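Local coordinates for mannosylglycerate hydrolase MGH1-like glycoside hydrolase domain-containing protein (Thermus thermophilus HB8, PDB 4WVA), which hydrolyses mannosylglycerate, a solute made under osmotic stress, to mannose and glycerate, and acts on glucosylglycerate as well, at residues Q31-A40 and W52-D60. Numbering follows the deposited sequence.
Sequences QWLWDSAFIA and WQELLCLFD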
loop_
_atom_site.group_PDB
_atom_site.type_symbol
_atom_site.label_atom_id
_atom_site.label_comp_id
_atom_site.label_asym_id
_atom_site.label_seq_id
_atom_site.Cartn_x
_atom_site.Cartn_y
_atom_site.Cartn_z
ATOM N N GLN A 31 33.302 3.694 18.219
ATOM C CA GLN A 31 32.187 4.140 17.369
ATOM C C GLN A 31 31.167 3.020 17.136
ATOM O O GLN A 31 31.519 1.929 16.685
ATOM C CB GLN A 31 32.700 4.663 16.030
ATOM C CG GLN A 31 31.601 5.124 15.073
ATOM C CD GLN A 31 32.062 5.932 13.873
ATOM O OE1 GLN A 31 31.337 6.835 13.396
ATOM N NE2 GLN A 31 33.220 5.605 13.335
ATOM N N TRP A 32 29.899 3.316 17.430
ATOM C CA TRP A 32 28.797 2.375 17.190
ATOM C C TRP A 32 27.948 2.846 15.998
ATOM O O TRP A 32 27.784 4.036 15.776
ATOM C CB TRP A 32 27.896 2.292 18.425
ATOM C CG TRP A 32 28.170 1.145 19.338
ATOM C CD1 TRP A 32 27.444 -0.001 19.429
ATOM C CD2 TRP A 32 29.227 1.017 20.297
ATOM N NE1 TRP A 32 27.952 -0.821 20.386
ATOM C CE2 TRP A 32 29.052 -0.227 20.938
ATOM C CE3 TRP A 32 30.304 1.823 20.671
ATOM C CZ2 TRP A 32 29.913 -0.686 21.918
ATOM C CZ3 TRP A 32 31.160 1.362 21.668
ATOM C CH2 TRP A 32 30.965 0.128 22.264
ATOM N N LEU A 33 27.419 1.888 15.248
ATOM C CA LEU A 33 26.705 2.130 13.996
ATOM C C LEU A 33 25.419 2.928 14.196
ATOM O O LEU A 33 25.318 4.064 13.690
ATOM C CB LEU A 33 26.417 0.790 13.313
ATOM C CG LEU A 33 25.922 0.757 11.865
ATOM C CD1 LEU A 33 25.929 -0.698 11.395
ATOM C CD2 LEU A 33 24.547 1.391 11.687
ATOM N N TRP A 34 24.405 2.378 14.865
ATOM C CA TRP A 34 23.152 3.160 14.902
ATOM C C TRP A 34 23.291 4.392 15.797
ATOM O O TRP A 34 22.702 5.420 15.490
ATOM C CB TRP A 34 21.841 2.355 15.126
ATOM C CG TRP A 34 21.508 1.849 16.499
ATOM C CD1 TRP A 34 22.367 1.513 17.529
ATOM C CD2 TRP A 34 20.183 1.535 16.970
ATOM N NE1 TRP A 34 21.642 1.033 18.594
ATOM C CE2 TRP A 34 20.304 1.050 18.272
ATOM C CE3 TRP A 34 18.898 1.625 16.390
ATOM C CZ2 TRP A 34 19.192 0.664 19.024
ATOM C CZ3 TRP A 34 17.796 1.243 17.139
ATOM C CH2 TRP A 34 17.950 0.765 18.434
ATOM N N ASP A 35 24.176 4.342 16.798
ATOM C CA ASP A 35 24.421 5.521 17.613
ATOM C C ASP A 35 24.919 6.661 16.749
ATOM O O ASP A 35 24.442 7.785 16.877
ATOM C CB ASP A 35 25.445 5.254 18.724
ATOM C CG ASP A 35 24.990 4.214 19.714
ATOM O OD1 ASP A 35 24.787 3.038 19.305
ATOM O OD2 ASP A 35 24.868 4.554 20.909
ATOM N N SER A 36 25.902 6.396 15.887
ATOM C CA SER A 36 26.485 7.473 15.089
ATOM C C SER A 36 25.426 8.110 14.207
ATOM O O SER A 36 25.455 9.306 13.970
ATOM C CB SER A 36 27.685 6.992 14.269
ATOM O OG SER A 36 28.875 7.068 15.039
ATOM N N ALA A 37 24.465 7.311 13.739
ATOM C CA ALA A 37 23.447 7.825 12.852
ATOM C C ALA A 37 22.579 8.818 13.618
ATOM O O ALA A 37 22.350 9.923 13.137
ATOM C CB ALA A 37 22.610 6.701 12.279
ATOM N N PHE A 38 22.117 8.440 14.805
ATOM C CA PHE A 38 21.295 9.379 15.613
ATOM C C PHE A 38 22.135 10.591 16.019
ATOM O O PHE A 38 21.638 11.713 16.026
ATOM C CB PHE A 38 20.685 8.735 16.859
ATOM C CG PHE A 38 19.726 7.620 16.561
ATOM C CD1 PHE A 38 18.492 7.878 15.964
ATOM C CD2 PHE A 38 20.047 6.305 16.869
ATOM C CE1 PHE A 38 17.616 6.851 15.685
ATOM C CE2 PHE A 38 19.168 5.271 16.577
ATOM C CZ PHE A 38 17.944 5.546 15.986
ATOM N N ILE A 39 23.385 10.360 16.408
ATOM C CA ILE A 39 24.252 11.443 16.866
ATOM C C ILE A 39 24.466 12.492 15.787
ATOM O O ILE A 39 24.467 13.678 16.087
ATOM C CB ILE A 39 25.586 10.889 17.416
ATOM C CG1 ILE A 39 25.335 10.097 18.704
ATOM C CG2 ILE A 39 26.630 11.996 17.583
ATOM C CD1 ILE A 39 26.486 9.174 19.072
ATOM N N ALA A 40 24.639 12.061 14.534
ATOM C CA ALA A 40 24.775 12.990 13.409
ATOM C C ALA A 40 23.635 14.003 13.321
ATOM O O ALA A 40 23.859 15.168 12.994
ATOM C CB ALA A 40 24.942 12.222 12.094
ATOM N N TRP A 52 28.162 15.336 8.859
ATOM C CA TRP A 52 28.599 14.467 7.772
ATOM C C TRP A 52 29.802 13.629 8.195
ATOM O O TRP A 52 29.893 12.441 7.900
ATOM C CB TRP A 52 28.998 15.275 6.554
ATOM C CG TRP A 52 27.893 15.836 5.748
ATOM C CD1 TRP A 52 27.572 17.137 5.601
ATOM C CD2 TRP A 52 26.971 15.099 4.933
ATOM N NE1 TRP A 52 26.505 17.276 4.753
ATOM C CE2 TRP A 52 26.123 16.033 4.318
ATOM C CE3 TRP A 52 26.795 13.741 4.653
ATOM C CZ2 TRP A 52 25.100 15.649 3.448
ATOM C CZ3 TRP A 52 25.769 13.364 3.791
ATOM C CH2 TRP A 52 24.957 14.303 3.191
ATOM N N GLN A 53 30.739 14.264 8.893
ATOM C CA GLN A 53 31.984 13.586 9.236
ATOM C C GLN A 53 31.740 12.331 10.063
ATOM O O GLN A 53 32.419 11.317 9.877
ATOM C CB GLN A 53 32.945 14.544 9.949
ATOM C CG GLN A 53 33.597 15.563 9.022
ATOM C CD GLN A 53 34.479 14.917 7.961
ATOM O OE1 GLN A 53 35.097 13.857 8.197
ATOM N NE2 GLN A 53 34.536 15.536 6.779
ATOM N N GLU A 54 30.771 12.404 10.977
ATOM C CA GLU A 54 30.370 11.252 11.774
ATOM C C GLU A 54 30.135 10.033 10.889
ATOM O O GLU A 54 30.571 8.930 11.222
ATOM C CB GLU A 54 29.108 11.546 12.606
ATOM C CG GLU A 54 28.798 10.469 13.641
ATOM C CD GLU A 54 29.619 10.573 14.912
ATOM O OE1 GLU A 54 30.094 11.689 15.224
ATOM O OE2 GLU A 54 29.749 9.546 15.628
ATOM N N LEU A 55 29.410 10.222 9.780
ATOM C CA LEU A 55 29.021 9.092 8.946
ATOM C C LEU A 55 30.128 8.734 7.954
ATOM O O LEU A 55 30.303 7.572 7.598
ATOM C CB LEU A 55 27.718 9.398 8.229
ATOM C CG LEU A 55 26.586 9.796 9.186
ATOM C CD1 LEU A 55 25.322 10.005 8.381
ATOM C CD2 LEU A 55 26.424 8.762 10.295
ATOM N N LEU A 56 30.882 9.718 7.481
ATOM C CA LEU A 56 32.038 9.392 6.639
ATOM C C LEU A 56 32.962 8.467 7.403
ATOM O O LEU A 56 33.499 7.492 6.856
ATOM C CB LEU A 56 32.817 10.648 6.255
ATOM C CG LEU A 56 32.116 11.610 5.305
ATOM C CD1 LEU A 56 32.928 12.888 5.129
ATOM C CD2 LEU A 56 31.928 10.929 3.982
ATOM N N CYS A 57 33.185 8.799 8.670
ATOM C CA CYS A 57 34.104 8.024 9.500
ATOM C C CYS A 57 33.604 6.584 9.670
ATOM O O CYS A 57 34.358 5.632 9.527
ATOM C CB CYS A 57 34.264 8.714 10.845
ATOM S SG CYS A 57 35.413 7.914 11.973
ATOM N N LEU A 58 32.314 6.435 9.990
ATOM C CA LEU A 58 31.703 5.122 10.123
ATOM C C LEU A 58 31.959 4.232 8.887
ATOM O O LEU A 58 32.376 3.075 9.018
ATOM C CB LEU A 58 30.203 5.285 10.383
ATOM C CG LEU A 58 29.382 4.003 10.495
ATOM C CD1 LEU A 58 29.839 3.119 11.632
ATOM C CD2 LEU A 58 27.907 4.379 10.629
ATOM N N PHE A 59 31.719 4.770 7.690
ATOM C CA PHE A 59 31.913 3.982 6.470
ATOM C C PHE A 59 33.377 3.795 6.126
ATOM O O PHE A 59 33.824 2.679 5.789
ATOM C CB PHE A 59 31.162 4.596 5.292
ATOM C CG PHE A 59 29.709 4.240 5.277
ATOM C CD1 PHE A 59 29.281 3.067 4.688
ATOM C CD2 PHE A 59 28.778 5.053 5.894
ATOM C CE1 PHE A 59 27.945 2.720 4.683
ATOM C CE2 PHE A 59 27.444 4.717 5.886
ATOM C CZ PHE A 59 27.028 3.543 5.297
ATOM N N ASP A 60 34.141 4.880 6.211
ATOM C CA ASP A 60 35.558 4.832 5.790
ATOM C C ASP A 60 36.390 3.853 6.620
ATOM O O ASP A 60 37.234 3.124 6.069
ATOM C CB ASP A 60 36.181 6.228 5.862
ATOM C CG ASP A 60 35.797 7.105 4.702
ATOM O OD1 ASP A 60 35.332 6.586 3.683
ATOM O OD2 ASP A 60 35.985 8.331 4.810
#
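Gln31 sends an extended side chain across to helix 52-60, where its flat amide end lies against the backbone at Leu58, with CD 3.9 Å from Leu58 CA; CG anti to the backbone N (chi1 179°) carries it there. Next along, Leu33 opens the helix and packs its CG 4.3 Å from Leu58 CD2, while the other methyl of Leu58, CD1, rests near Leu33 CA. Helix segments 33-40 and 52-60 run antiparallel at 161°, their axes approaching to 8.8 Å, as neighbours in sequence do in the (alpha/alpha)6 barrel of GH63 enzymes. Trp34 points away from helix 52-60 and the carboxylate end of Asp35 also leads off from it; both probably bind substrate. One turn on from Leu33, Ser36 OG donates to Glu54 OE2 at 2.7 Å, using the carboxylate's anti lone pair. A bend at chi2 (80°) brings that carboxylate to the serine, and its OE1 is gripped by Arg50 and Thr21. Were Glu54 an alanine, the buried Ser36 hydroxyl would probably lose this acceptor and Arg50 this salt bridge. Ala37 offers its CA to Leu55 CD2 at 4.0 Å; Ile39 brings CG2 near Glu54 OE1. Ala40 CB sits 4.1 Å from Leu55 CG, whose side chain also meets Val111 and Leu114 of helix 107-117.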